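CELL WALL surface anchor family protein (Streptococcus pneumoniae, PDB 2Y1V) forms the backbone of the pneumococcal pilus as its major pilin, polymerising into a fibre that is probably anchored to the bacterial cell wall. Local coordinates at residues L70-D75 / A84-A89; V51-T56 / I113-S118; T56-E61 / A108-I113; T6-V11 / G98-T103. All blocks are in the same frame, centred on the assembly; numbering follows the deposited sequence.

Interaction 1 (L70-D75 / A84-A89)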
loop_
_atom_site.group_PDB
_atom_site.type_symbol
_atom_site.label_atom_id
_atom_site.label_comp_id
_atom_site.label_asym_id
_atom_site.label_seq_id
_atom_site.Cartn_x
_atom_site.Cartn_y
_atom_site.Cartn_z
ATOM N N LEU A 70 4.344 -28.518 34.477
ATOM C CA LEU A 70 3.099 -28.133 33.836
ATOM C C LEU A 70 2.951 -28.719 32.427
ATOM O O LEU A 70 2.071 -28.320 31.660
ATOM C CB LEU A 70 3.013 -26.603 33.787
ATOM C CG LEU A 70 2.991 -25.890 35.147
ATOM C CD1 LEU A 70 2.583 -24.429 34.985
ATOM C CD2 LEU A 70 2.049 -26.580 36.130
ATOM N N GLY A 71 3.823 -29.662 32.091
ATOM C CA GLY A 71 3.739 -30.388 30.822
ATOM C C GLY A 71 3.861 -29.574 29.549
ATOM O O GLY A 71 3.312 -29.954 28.515
ATOM N N VAL A 72 4.564 -28.447 29.624
ATOM C CA VAL A 72 4.950 -27.687 28.440
ATOM C C VAL A 72 6.455 -27.405 28.531
ATOM O O VAL A 72 6.966 -26.903 29.546
ATOM C CB VAL A 72 4.149 -26.373 28.298
ATOM C CG1 VAL A 72 4.644 -25.534 27.121
ATOM C CG2 VAL A 72 2.660 -26.656 28.146
ATOM N N ASN A 73 7.177 -27.746 27.475
ATOM C CA ASN A 73 8.619 -27.535 27.475
ATOM C C ASN A 73 9.042 -26.353 26.619
ATOM O O ASN A 73 8.326 -25.950 25.704
ATOM C CB ASN A 73 9.346 -28.810 27.041
ATOM C CG ASN A 73 9.649 -29.738 28.207
ATOM O OD1 ASN A 73 8.765 -30.419 28.730
ATOM N ND2 ASN A 73 10.923 -29.786 28.605
ATOM N N ILE A 74 10.206 -25.798 26.943
ATOM C CA ILE A 74 10.792 -24.721 26.171
ATOM C C ILE A 74 12.111 -25.204 25.583
ATOM O O ILE A 74 12.954 -25.744 26.297
ATOM C CB ILE A 74 11.064 -23.492 27.052
ATOM C CG1 ILE A 74 9.765 -22.811 27.428
ATOM C CG2 ILE A 74 11.973 -22.490 26.341
ATOM C CD1 ILE A 74 9.975 -21.630 28.371
ATOM N N ASP A 75 12.303 -25.011 24.287
ATOM C CA ASP A 75 13.525 -25.491 23.647
ATOM C C ASP A 75 14.741 -24.608 24.003
ATOM O O ASP A 75 14.762 -23.401 23.735
ATOM C CB ASP A 75 13.317 -25.618 22.134
ATOM C CG ASP A 75 14.581 -26.023 21.401
ATOM O OD1 ASP A 75 14.893 -27.236 21.326
ATOM O OD2 ASP A 75 15.278 -25.109 20.928
ATOM N N ALA A 84 0.861 -24.030 24.475
ATOM C CA ALA A 84 0.399 -22.704 24.878
ATOM C C ALA A 84 0.909 -22.466 26.283
ATOM O O ALA A 84 0.988 -23.397 27.082
ATOM C CB ALA A 84 -1.097 -22.628 24.833
HETATM N N MSE A 85 1.291 -21.230 26.581
HETATM C CA MSE A 85 1.786 -20.902 27.911
HETATM C C MSE A 85 0.751 -21.399 28.924
HETATM O O MSE A 85 -0.379 -20.972 28.881
HETATM C CB MSE A 85 1.990 -19.394 28.038
HETATM C CG MSE A 85 2.485 -18.943 29.403
HETATM SE SE MSE A 85 4.257 -19.665 29.816
HETATM C CE MSE A 85 5.342 -18.461 28.709
ATOM N N PRO A 86 1.132 -22.338 29.802
ATOM C CA PRO A 86 0.177 -22.820 30.796
ATOM C C PRO A 86 -0.229 -21.697 31.751
ATOM O O PRO A 86 0.610 -20.909 32.173
ATOM C CB PRO A 86 0.952 -23.896 31.557
ATOM C CG PRO A 86 2.233 -24.155 30.734
ATOM C CD PRO A 86 2.479 -22.927 29.951
ATOM N N ALA A 87 -1.515 -21.649 32.096
ATOM C CA ALA A 87 -2.085 -20.560 32.886
ATOM C C ALA A 87 -1.443 -20.340 34.258
ATOM O O ALA A 87 -1.317 -19.201 34.694
ATOM C CB ALA A 87 -3.603 -20.749 33.031
ATOM N N THR A 88 -1.050 -21.412 34.939
ATOM C CA THR A 88 -0.492 -21.290 36.289
ATOM C C THR A 88 1.043 -21.242 36.319
ATOM O O THR A 88 1.659 -21.389 37.384
ATOM C CB THR A 88 -0.937 -22.464 37.182
ATOM O OG1 THR A 88 -0.477 -23.694 36.602
ATOM C CG2 THR A 88 -2.462 -22.502 37.317
ATOM N N ALA A 89 1.661 -21.027 35.165
ATOM C CA ALA A 89 3.120 -20.985 35.106
ATOM C C ALA A 89 3.663 -19.843 35.937
ATOM O O ALA A 89 3.050 -18.790 36.028
ATOM C CB ALA A 89 3.620 -20.867 33.658
#

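Interaction 2 (V51-T56 / I113-S118)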
loop_
_atom_site.group_PDB
_atom_site.type_symbol
_atom_site.label_atom_id
_atom_site.label_comp_id
_atom_site.label_asym_id
_atom_site.label_seq_id
_atom_site.Cartn_x
_atom_site.Cartn_y
_atom_site.Cartn_z
ATOM N N VAL A 51 9.313 -7.003 29.638
ATOM C CA VAL A 51 9.906 -8.237 29.144
ATOM C C VAL A 51 9.365 -9.382 29.996
ATOM O O VAL A 51 9.351 -9.280 31.218
ATOM C CB VAL A 51 11.455 -8.159 29.192
ATOM C CG1 VAL A 51 12.102 -9.495 28.921
ATOM C CG2 VAL A 51 11.956 -7.111 28.207
HETATM N N MSE A 52 8.899 -10.457 29.350
HETATM C CA MSE A 52 8.319 -11.607 30.068
HETATM C C MSE A 52 9.334 -12.689 30.422
HETATM O O MSE A 52 10.110 -13.148 29.563
HETATM C CB MSE A 52 7.190 -12.255 29.258
HETATM C CG MSE A 52 6.592 -13.496 29.937
HETATM SE SE MSE A 52 5.335 -13.008 31.371
HETATM C CE MSE A 52 3.689 -12.902 30.299
ATOM N N PHE A 53 9.290 -13.116 31.680
ATOM C CA PHE A 53 10.193 -14.141 32.196
ATOM C C PHE A 53 9.423 -15.286 32.830
ATOM O O PHE A 53 8.451 -15.074 33.571
ATOM C CB PHE A 53 11.202 -13.533 33.178
ATOM C CG PHE A 53 12.401 -12.917 32.504
ATOM C CD1 PHE A 53 13.499 -13.708 32.122
ATOM C CD2 PHE A 53 12.418 -11.565 32.219
ATOM C CE1 PHE A 53 14.602 -13.148 31.490
ATOM C CE2 PHE A 53 13.491 -10.989 31.593
ATOM C CZ PHE A 53 14.600 -11.785 31.211
ATOM N N VAL A 54 9.840 -16.507 32.520
ATOM C CA VAL A 54 9.130 -17.680 32.998
ATOM C C VAL A 54 10.122 -18.684 33.523
ATOM O O VAL A 54 11.238 -18.799 33.014
ATOM C CB VAL A 54 8.216 -18.319 31.914
ATOM C CG1 VAL A 54 9.030 -18.964 30.864
ATOM C CG2 VAL A 54 7.299 -19.360 32.531
ATOM N N TRP A 55 9.704 -19.401 34.557
ATOM C CA TRP A 55 10.577 -20.335 35.238
ATOM C C TRP A 55 10.406 -21.760 34.744
ATOM O O TRP A 55 9.299 -22.216 34.446
ATOM C CB TRP A 55 10.303 -20.315 36.727
ATOM C CG TRP A 55 10.809 -19.125 37.441
ATOM C CD1 TRP A 55 10.368 -17.847 37.316
ATOM C CD2 TRP A 55 11.834 -19.105 38.440
ATOM N NE1 TRP A 55 11.055 -17.028 38.173
ATOM C CE2 TRP A 55 11.969 -17.776 38.870
ATOM C CE3 TRP A 55 12.648 -20.085 39.016
ATOM C CZ2 TRP A 55 12.896 -17.398 39.842
ATOM C CZ3 TRP A 55 13.552 -19.712 39.983
ATOM C CH2 TRP A 55 13.680 -18.386 40.379
ATOM N N THR A 56 11.529 -22.463 34.733
ATOM C CA THR A 56 11.648 -23.805 34.215
ATOM C C THR A 56 12.445 -24.632 35.218
ATOM O O THR A 56 13.143 -24.084 36.069
ATOM C CB THR A 56 12.423 -23.713 32.885
ATOM O OG1 THR A 56 11.490 -23.570 31.798
ATOM C CG2 THR A 56 13.315 -24.898 32.667
ATOM N N ILE A 113 15.299 -19.590 34.095
ATOM C CA ILE A 113 14.339 -18.583 33.719
ATOM C C ILE A 113 14.584 -18.134 32.279
ATOM O O ILE A 113 15.690 -17.708 31.916
ATOM C CB ILE A 113 14.354 -17.362 34.659
ATOM C CG1 ILE A 113 14.647 -17.793 36.096
ATOM C CG2 ILE A 113 13.019 -16.632 34.582
ATOM C CD1 ILE A 113 15.054 -16.661 37.000
ATOM N N TYR A 114 13.539 -18.215 31.468
ATOM C CA TYR A 114 13.628 -17.836 30.065
ATOM C C TYR A 114 12.951 -16.509 29.770
ATOM O O TYR A 114 12.015 -16.098 30.467
ATOM C CB TYR A 114 12.975 -18.901 29.193
ATOM C CG TYR A 114 13.801 -20.147 29.064
ATOM C CD1 TYR A 114 13.801 -21.105 30.067
ATOM C CD2 TYR A 114 14.578 -20.375 27.929
ATOM C CE1 TYR A 114 14.556 -22.240 29.955
ATOM C CE2 TYR A 114 15.333 -21.512 27.810
ATOM C CZ TYR A 114 15.324 -22.440 28.833
ATOM O OH TYR A 114 16.076 -23.585 28.725
ATOM N N GLU A 115 13.442 -15.844 28.726
ATOM C CA GLU A 115 12.771 -14.679 28.188
ATOM C C GLU A 115 11.838 -15.187 27.100
ATOM O O GLU A 115 12.231 -16.011 26.253
ATOM C CB GLU A 115 13.772 -13.681 27.615
ATOM C CG GLU A 115 13.138 -12.380 27.093
ATOM C CD GLU A 115 14.165 -11.382 26.550
ATOM O OE1 GLU A 115 15.298 -11.310 27.082
ATOM O OE2 GLU A 115 13.830 -10.665 25.586
ATOM N N ILE A 116 10.596 -14.714 27.124
ATOM C CA ILE A 116 9.653 -15.114 26.084
ATOM C C ILE A 116 9.236 -13.939 25.222
ATOM O O ILE A 116 8.245 -13.247 25.502
ATOM C CB ILE A 116 8.467 -15.893 26.661
ATOM C CG1 ILE A 116 9.019 -17.101 27.424
ATOM C CG2 ILE A 116 7.546 -16.348 25.542
ATOM C CD1 ILE A 116 7.984 -17.875 28.188
ATOM N N HIS A 117 10.039 -13.724 24.179
ATOM C CA HIS A 117 9.917 -12.583 23.280
ATOM C C HIS A 117 8.488 -12.477 22.805
ATOM O O HIS A 117 7.947 -11.400 22.645
ATOM C CB HIS A 117 10.807 -12.788 22.058
ATOM C CG HIS A 117 12.270 -12.606 22.322
ATOM N ND1 HIS A 117 13.142 -13.666 22.438
ATOM C CD2 HIS A 117 13.022 -11.488 22.464
ATOM C CE1 HIS A 117 14.365 -13.212 22.662
ATOM N NE2 HIS A 117 14.321 -11.894 22.672
ATOM N N SER A 118 7.896 -13.634 22.576
ATOM C CA SER A 118 6.602 -13.727 21.983
ATOM C C SER A 118 5.470 -13.268 22.907
ATOM O O SER A 118 4.346 -13.130 22.460
ATOM C CB SER A 118 6.372 -15.177 21.557
ATOM O OG SER A 118 5.372 -15.223 20.559
#

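Interaction 3 (T56-E61 / A108-I113)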
loop_
_atom_site.group_PDB
_atom_site.type_symbol
_atom_site.label_atom_id
_atom_site.label_comp_id
_atom_site.label_asym_id
_atom_site.label_seq_id
_atom_site.Cartn_x
_atom_site.Cartn_y
_atom_site.Cartn_z
ATOM N N THR A 56 11.529 -22.463 34.733
ATOM C CA THR A 56 11.648 -23.805 34.215
ATOM C C THR A 56 12.445 -24.632 35.218
ATOM O O THR A 56 13.143 -24.084 36.069
ATOM C CB THR A 56 12.423 -23.713 32.885
ATOM O OG1 THR A 56 11.490 -23.570 31.798
ATOM C CG2 THR A 56 13.315 -24.898 32.667
ATOM N N ASN A 57 12.347 -25.951 35.142
ATOM C CA ASN A 57 13.272 -26.781 35.897
ATOM C C ASN A 57 14.496 -27.031 35.019
ATOM O O ASN A 57 14.544 -26.544 33.898
ATOM C CB ASN A 57 12.610 -28.084 36.316
ATOM C CG ASN A 57 12.365 -29.010 35.149
ATOM O OD1 ASN A 57 13.058 -28.935 34.125
ATOM N ND2 ASN A 57 11.389 -29.913 35.300
ATOM N N THR A 58 15.475 -27.793 35.513
ATOM C CA THR A 58 16.742 -27.986 34.797
ATOM C C THR A 58 16.591 -28.666 33.434
ATOM O O THR A 58 17.501 -28.590 32.603
ATOM C CB THR A 58 17.771 -28.768 35.644
ATOM O OG1 THR A 58 19.099 -28.426 35.219
ATOM C CG2 THR A 58 17.560 -30.280 35.517
ATOM N N ASN A 59 15.443 -29.311 33.204
ATOM C CA ASN A 59 15.168 -29.999 31.932
ATOM C C ASN A 59 14.336 -29.179 30.962
ATOM O O ASN A 59 13.862 -29.695 29.954
ATOM C CB ASN A 59 14.482 -31.349 32.150
ATOM C CG ASN A 59 15.403 -32.383 32.764
ATOM O OD1 ASN A 59 14.943 -33.364 33.364
ATOM N ND2 ASN A 59 16.707 -32.166 32.632
ATOM N N ASN A 60 14.140 -27.904 31.280
ATOM C CA ASN A 60 13.515 -26.983 30.340
ATOM C C ASN A 60 11.993 -27.107 30.282
ATOM O O ASN A 60 11.351 -26.625 29.348
ATOM C CB ASN A 60 14.155 -27.151 28.966
ATOM C CG ASN A 60 15.675 -27.102 29.036
ATOM O OD1 ASN A 60 16.247 -26.244 29.719
ATOM N ND2 ASN A 60 16.336 -28.022 28.335
ATOM N N GLU A 61 11.435 -27.740 31.304
ATOM C CA GLU A 61 9.981 -27.879 31.468
ATOM C C GLU A 61 9.405 -26.794 32.380
ATOM O O GLU A 61 9.891 -26.572 33.489
ATOM C CB GLU A 61 9.677 -29.252 32.040
ATOM C CG GLU A 61 8.343 -29.386 32.692
ATOM C CD GLU A 61 7.300 -30.023 31.806
ATOM O OE1 GLU A 61 6.919 -29.406 30.784
ATOM O OE2 GLU A 61 6.861 -31.143 32.145
ATOM N N ALA A 108 14.676 -26.959 46.867
ATOM C CA ALA A 108 16.084 -26.867 46.505
ATOM C C ALA A 108 16.224 -27.562 45.164
ATOM O O ALA A 108 15.688 -28.651 44.977
ATOM C CB ALA A 108 16.967 -27.543 47.550
ATOM N N ALA A 109 16.918 -26.916 44.229
ATOM C CA ALA A 109 17.134 -27.473 42.904
ATOM C C ALA A 109 17.815 -26.454 42.008
ATOM O O ALA A 109 18.114 -25.346 42.443
ATOM C CB ALA A 109 15.819 -27.909 42.295
ATOM N N LYS A 110 18.079 -26.848 40.766
ATOM C CA LYS A 110 18.539 -25.928 39.730
ATOM C C LYS A 110 17.324 -25.541 38.897
ATOM O O LYS A 110 16.472 -26.392 38.601
ATOM C CB LYS A 110 19.580 -26.602 38.826
ATOM C CG LYS A 110 20.734 -27.236 39.566
ATOM C CD LYS A 110 21.695 -27.930 38.611
ATOM C CE LYS A 110 22.878 -28.546 39.359
ATOM N NZ LYS A 110 23.990 -28.995 38.445
ATOM N N TYR A 111 17.225 -24.259 38.550
ATOM C CA TYR A 111 16.121 -23.776 37.736
ATOM C C TYR A 111 16.603 -22.886 36.610
ATOM O O TYR A 111 17.676 -22.252 36.685
ATOM C CB TYR A 111 15.139 -22.964 38.563
ATOM C CG TYR A 111 14.479 -23.712 39.686
ATOM C CD1 TYR A 111 13.316 -24.447 39.474
ATOM C CD2 TYR A 111 15.014 -23.680 40.964
ATOM C CE1 TYR A 111 12.696 -25.134 40.519
ATOM C CE2 TYR A 111 14.404 -24.356 42.006
ATOM C CZ TYR A 111 13.248 -25.077 41.775
ATOM O OH TYR A 111 12.676 -25.748 42.819
ATOM N N LYS A 112 15.780 -22.804 35.573
ATOM C CA LYS A 112 16.040 -21.862 34.516
ATOM C C LYS A 112 14.920 -20.824 34.417
ATOM O O LYS A 112 13.746 -21.139 34.648
ATOM C CB LYS A 112 16.202 -22.608 33.201
ATOM C CG LYS A 112 17.294 -23.666 33.259
ATOM C CD LYS A 112 17.460 -24.337 31.949
ATOM C CE LYS A 112 18.724 -25.198 31.969
ATOM N NZ LYS A 112 18.807 -26.008 30.740
ATOM N N ILE A 113 15.299 -19.590 34.095
ATOM C CA ILE A 113 14.339 -18.583 33.719
ATOM C C ILE A 113 14.584 -18.134 32.279
ATOM O O ILE A 113 15.690 -17.708 31.916
ATOM C CB ILE A 113 14.354 -17.362 34.659
ATOM C CG1 ILE A 113 14.647 -17.793 36.096
ATOM C CG2 ILE A 113 13.019 -16.632 34.582
ATOM C CD1 ILE A 113 15.054 -16.661 37.000
HETATM O O HOH W 1 20.366 -28.255 31.418
HETATM O O HOH W 2 21.262 -30.320 36.749
#

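Interaction 4 (T6-V11 / G98-T103)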
loop_
_atom_site.group_PDB
_atom_site.type_symbol
_atom_site.label_atom_id
_atom_site.label_comp_id
_atom_site.label_asym_id
_atom_site.label_seq_id
_atom_site.Cartn_x
_atom_site.Cartn_y
_atom_site.Cartn_z
ATOM N N THR A 6 16.210 -18.883 50.031
ATOM C CA THR A 6 16.112 -17.823 49.031
ATOM C C THR A 6 14.645 -17.584 48.702
ATOM O O THR A 6 14.081 -18.278 47.857
ATOM C CB THR A 6 16.877 -18.155 47.740
ATOM O OG1 THR A 6 18.278 -18.309 48.021
ATOM C CG2 THR A 6 16.691 -17.032 46.722
ATOM N N THR A 7 14.032 -16.603 49.363
ATOM C CA THR A 7 12.584 -16.433 49.297
ATOM C C THR A 7 12.087 -15.530 48.176
ATOM O O THR A 7 10.883 -15.452 47.928
ATOM C CB THR A 7 11.998 -15.951 50.629
ATOM O OG1 THR A 7 12.470 -14.626 50.926
ATOM C CG2 THR A 7 12.379 -16.912 51.742
ATOM N N SER A 8 13.006 -14.851 47.494
ATOM C CA SER A 8 12.619 -14.085 46.318
ATOM C C SER A 8 13.788 -13.875 45.363
ATOM O O SER A 8 14.938 -13.788 45.787
ATOM C CB SER A 8 12.046 -12.733 46.698
ATOM O OG SER A 8 13.065 -11.756 46.594
ATOM N N VAL A 9 13.452 -13.778 44.077
ATOM C CA VAL A 9 14.400 -13.526 43.007
ATOM C C VAL A 9 13.854 -12.405 42.133
ATOM O O VAL A 9 12.694 -12.424 41.730
ATOM C CB VAL A 9 14.610 -14.792 42.154
ATOM C CG1 VAL A 9 15.455 -14.491 40.944
ATOM C CG2 VAL A 9 15.223 -15.917 42.996
ATOM N N THR A 10 14.672 -11.405 41.845
ATOM C CA THR A 10 14.206 -10.335 40.990
ATOM C C THR A 10 15.022 -10.298 39.713
ATOM O O THR A 10 16.258 -10.286 39.740
ATOM C CB THR A 10 14.224 -8.968 41.704
ATOM O OG1 THR A 10 13.375 -9.020 42.859
ATOM C CG2 THR A 10 13.725 -7.884 40.781
ATOM N N VAL A 11 14.322 -10.312 38.585
ATOM C CA VAL A 11 14.986 -10.272 37.289
ATOM C C VAL A 11 15.020 -8.839 36.782
ATOM O O VAL A 11 13.987 -8.195 36.667
ATOM C CB VAL A 11 14.253 -11.130 36.270
ATOM C CG1 VAL A 11 15.022 -11.149 34.966
ATOM C CG2 VAL A 11 14.070 -12.531 36.808
ATOM N N GLY A 98 12.200 -4.224 37.511
ATOM C CA GLY A 98 12.386 -5.670 37.290
ATOM C C GLY A 98 11.161 -6.511 37.573
ATOM O O GLY A 98 10.067 -5.981 37.774
ATOM N N ALA A 99 11.356 -7.829 37.563
ATOM C CA ALA A 99 10.328 -8.806 37.904
ATOM C C ALA A 99 10.702 -9.540 39.191
ATOM O O ALA A 99 11.658 -10.326 39.221
ATOM C CB ALA A 99 10.151 -9.788 36.778
ATOM N N LYS A 100 9.938 -9.291 40.246
ATOM C CA LYS A 100 10.227 -9.838 41.563
ATOM C C LYS A 100 9.395 -11.079 41.844
ATOM O O LYS A 100 8.219 -10.981 42.184
ATOM C CB LYS A 100 9.977 -8.786 42.645
ATOM C CG LYS A 100 10.276 -9.265 44.065
ATOM C CD LYS A 100 9.610 -8.377 45.114
ATOM C CE LYS A 100 9.780 -8.973 46.505
ATOM N NZ LYS A 100 9.868 -7.909 47.543
ATOM N N PHE A 101 10.013 -12.244 41.704
ATOM C CA PHE A 101 9.322 -13.510 41.925
ATOM C C PHE A 101 9.336 -13.921 43.389
ATOM O O PHE A 101 10.309 -13.691 44.112
ATOM C CB PHE A 101 9.965 -14.625 41.102
ATOM C CG PHE A 101 9.755 -14.488 39.616
ATOM C CD1 PHE A 101 8.592 -14.947 39.023
ATOM C CD2 PHE A 101 10.731 -13.907 38.810
ATOM C CE1 PHE A 101 8.397 -14.815 37.672
ATOM C CE2 PHE A 101 10.550 -13.791 37.446
ATOM C CZ PHE A 101 9.379 -14.246 36.877
ATOM N N ASN A 102 8.257 -14.539 43.827
ATOM C CA ASN A 102 8.251 -15.142 45.135
ATOM C C ASN A 102 8.732 -16.560 44.981
ATOM O O ASN A 102 8.077 -17.372 44.319
ATOM C CB ASN A 102 6.852 -15.133 45.733
ATOM C CG ASN A 102 6.792 -15.852 47.054
ATOM O OD1 ASN A 102 7.791 -16.420 47.513
ATOM N ND2 ASN A 102 5.621 -15.838 47.680
ATOM N N THR A 103 9.871 -16.862 45.594
ATOM C CA THR A 103 10.550 -18.144 45.369
ATOM C C THR A 103 10.396 -19.111 46.547
ATOM O O THR A 103 10.887 -20.259 46.515
ATOM C CB THR A 103 12.039 -17.916 45.065
ATOM O OG1 THR A 103 12.568 -16.961 45.996
ATOM C CG2 THR A 103 12.207 -17.352 43.674
#

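Interaction 1 (L70-D75 / A84-A89)
The backbone N of A89 turns back to the O of P86 at 3.2 Å, closing a type I beta turn, and L70 packs on both end residues of that turn, P86 and A89. Methyl CD1 of L70 carries most of this meeting: it lies 3.5 Å from A89 CA and 3.8 Å from P86 CB, and the hydroxyl oxygen T88 OG1 flanks the same methyl. With CG set beside the backbone N (chi1 -62°) and CD1 extended beyond it, the leucine slants across the T88 side chain and its CD1 ends against the A89 backbone and P86 CB.

V72 takes the other half of the proline. Its CG2 branch crosses the ring and touches P86 CG at 3.6 Å, while the carbonyl oxygen of A84 flanks the same methyl. Between the two apolar side chains the chain bends at G71, which adopts a positive phi of 61°.

I62 of strand 61-63 pairs by backbone bonds with L70 and V72 and touches P86 and A89, whereas the selenomethionine M85 turns inward to V54 and I116. The result is a type I beta turn packed against the corner between strands 69-70 and 72-73, at the surface of the N-terminal domain.

Interaction 2 (V51-T56 / I113-S118)
A methyl group of I113 sits over the indole of W55 in a CH-pi contact: CD1 lies 3.9 Å from the centroid of the six-membered ring and 23° off its normal, and CG1 rests above the centre of the indole. The two side chains run side by side from a non-hydrogen-bonded pair. A chi1 of -35°, turned well off the usual staggered value, places the ethyl arm of I113 on the ring, while F101 meets the indole edge-to-face.

At V54 and Y114 the backbones exchange two bonds, Y114 N to V54 O at 2.8 Å and V54 N to Y114 O at 3.0 Å. Farther along, I116 N reaches M52 O at 2.9 Å from a position tilted out of the carbonyl plane. These are the central strands of a four-stranded antiparallel sheet, one layer of a sandwich whose other layer contains strand 8-16.

F53 shares the inner face with W55. The CA of E115 lies over one face of its ring, and E115 CB approaches F53 CE1 at 4.0 Å. The extended glutamate chain then passes V51, with CG 3.6 Å from V51 CG1. It touches K13, and N156 lies close by; this grouping of lysine, asparagine and glutamate is consistent with the D1 isopeptide site. On the reverse face, T56 OG1 lies obliquely 3.8 Å from Y114 CD1; this buried hydroxyl has no polar partner in the model.

Interaction 3 (T56-E61 / A108-I113)
The turn of the hairpin that joins strand 52-57 to strand 61-63 is strapped to strand 109-115 by K112, which faces T56 in an antiparallel hydrogen-bonded pair. T56 N reaches K112 O at 2.6 Å; in the return bond K112 N stands well above the T56 carbonyl plane. The lysine side chain passes T56 CG2 and, fully extended beyond CG, runs along the type I turn N57-N60, past the N57 carbonyl. Its NZ donates to N60 OD1 at 2.8 Å, in the amide plane and on a lone pair. That oxygen is also bonded by Y114 OH, so two donors fix the amide. A weak bond leads from NZ to T58 O, to which a water accepting from K112 NZ at 2.8 Å also donates.

The turn is also braced internally: N57 OD1 accepts from N59 N at 2.6 Å in an Asx turn, N60 N returns to N57 O, and N57 N to E61 O closes the hairpin.

On the inner side T56 O lies in the plane of the Y111 ring, at its edge and 3.4 Å from CD1, while the phenol OH is tied to P107 O.

An amide, a carbonyl and a water oxygen thus face the ammonium group of K112. They probably stabilise its charge, and the bond to N60, helped by the weak one and the water at T58, holds the turn to the strand.

Interaction 4 (T6-V11 / G98-T103)
Backbone bonds join V9 and F101, and V11 and A99, as antiparallel hydrogen-bonded pairs. F101 N reaches V9 O at a short 2.7 Å, nearly end-on to the carbonyl, and V9 N returns to F101 O. V11 N donates to A99 O, also at 2.7 Å, and is answered by A99 N to V11 O at 2.8 Å. Beyond N102 the ladder is prolonged by T103 N, which bonds T7 O at 2.9 Å from well above the carbonyl plane. At the other end G98 brings its CA to 3.1 Å from V11 O. A CB there would run into that oxygen and, at a phi of 110°, into the preceding carbonyl, so the strands come this close only because the residue is glycine.

Strand 8-16 is at the same time bonded along its other edge to strand 149-167, in parallel, by way of S8 and T10. It is therefore an interior strand of its sheet, which packs as one layer of the beta sandwich of the N-terminal domain.

V9, V11 and F101 project into that sandwich. The CG2 branch of V11 comes in the plane of the F101 ring, at its edge, 3.8 Å from CE2; chi1 of -176° sends CG1 away from the backbone N and leaves CG2 for the phenylalanine. Residues W55 and F53 of the opposing sheet meet V9 and V11 from across the core. On the reverse face T10 OG1 lies against the first carbons of K100, 3.3 Å from CG. The lysine chain, straight as far as CE, passes S8 loosely there before its end leads away.

Overall arrangement
All four contacts lie in the N-terminal domain, at one end of the elongated pilin. Interactions 2 and 3 are successive parts of one ladder, strands 52-57 and 109-115, sharing T56 and I113 with centres 13 Å apart. Interaction 4 belongs to the facing sheet, its centre 14 Å from that of interaction 2; W55 on F101 and F53 on V11 join the layers. Interaction 1 covers the other side of the ladder, its centre 11 Å from that of interaction 2, through M85 and I74. Along the chain it falls within the spans of the other three, while the segments of interaction 4 alternate with those of 2 and 3, interlocking the two layers in sequence.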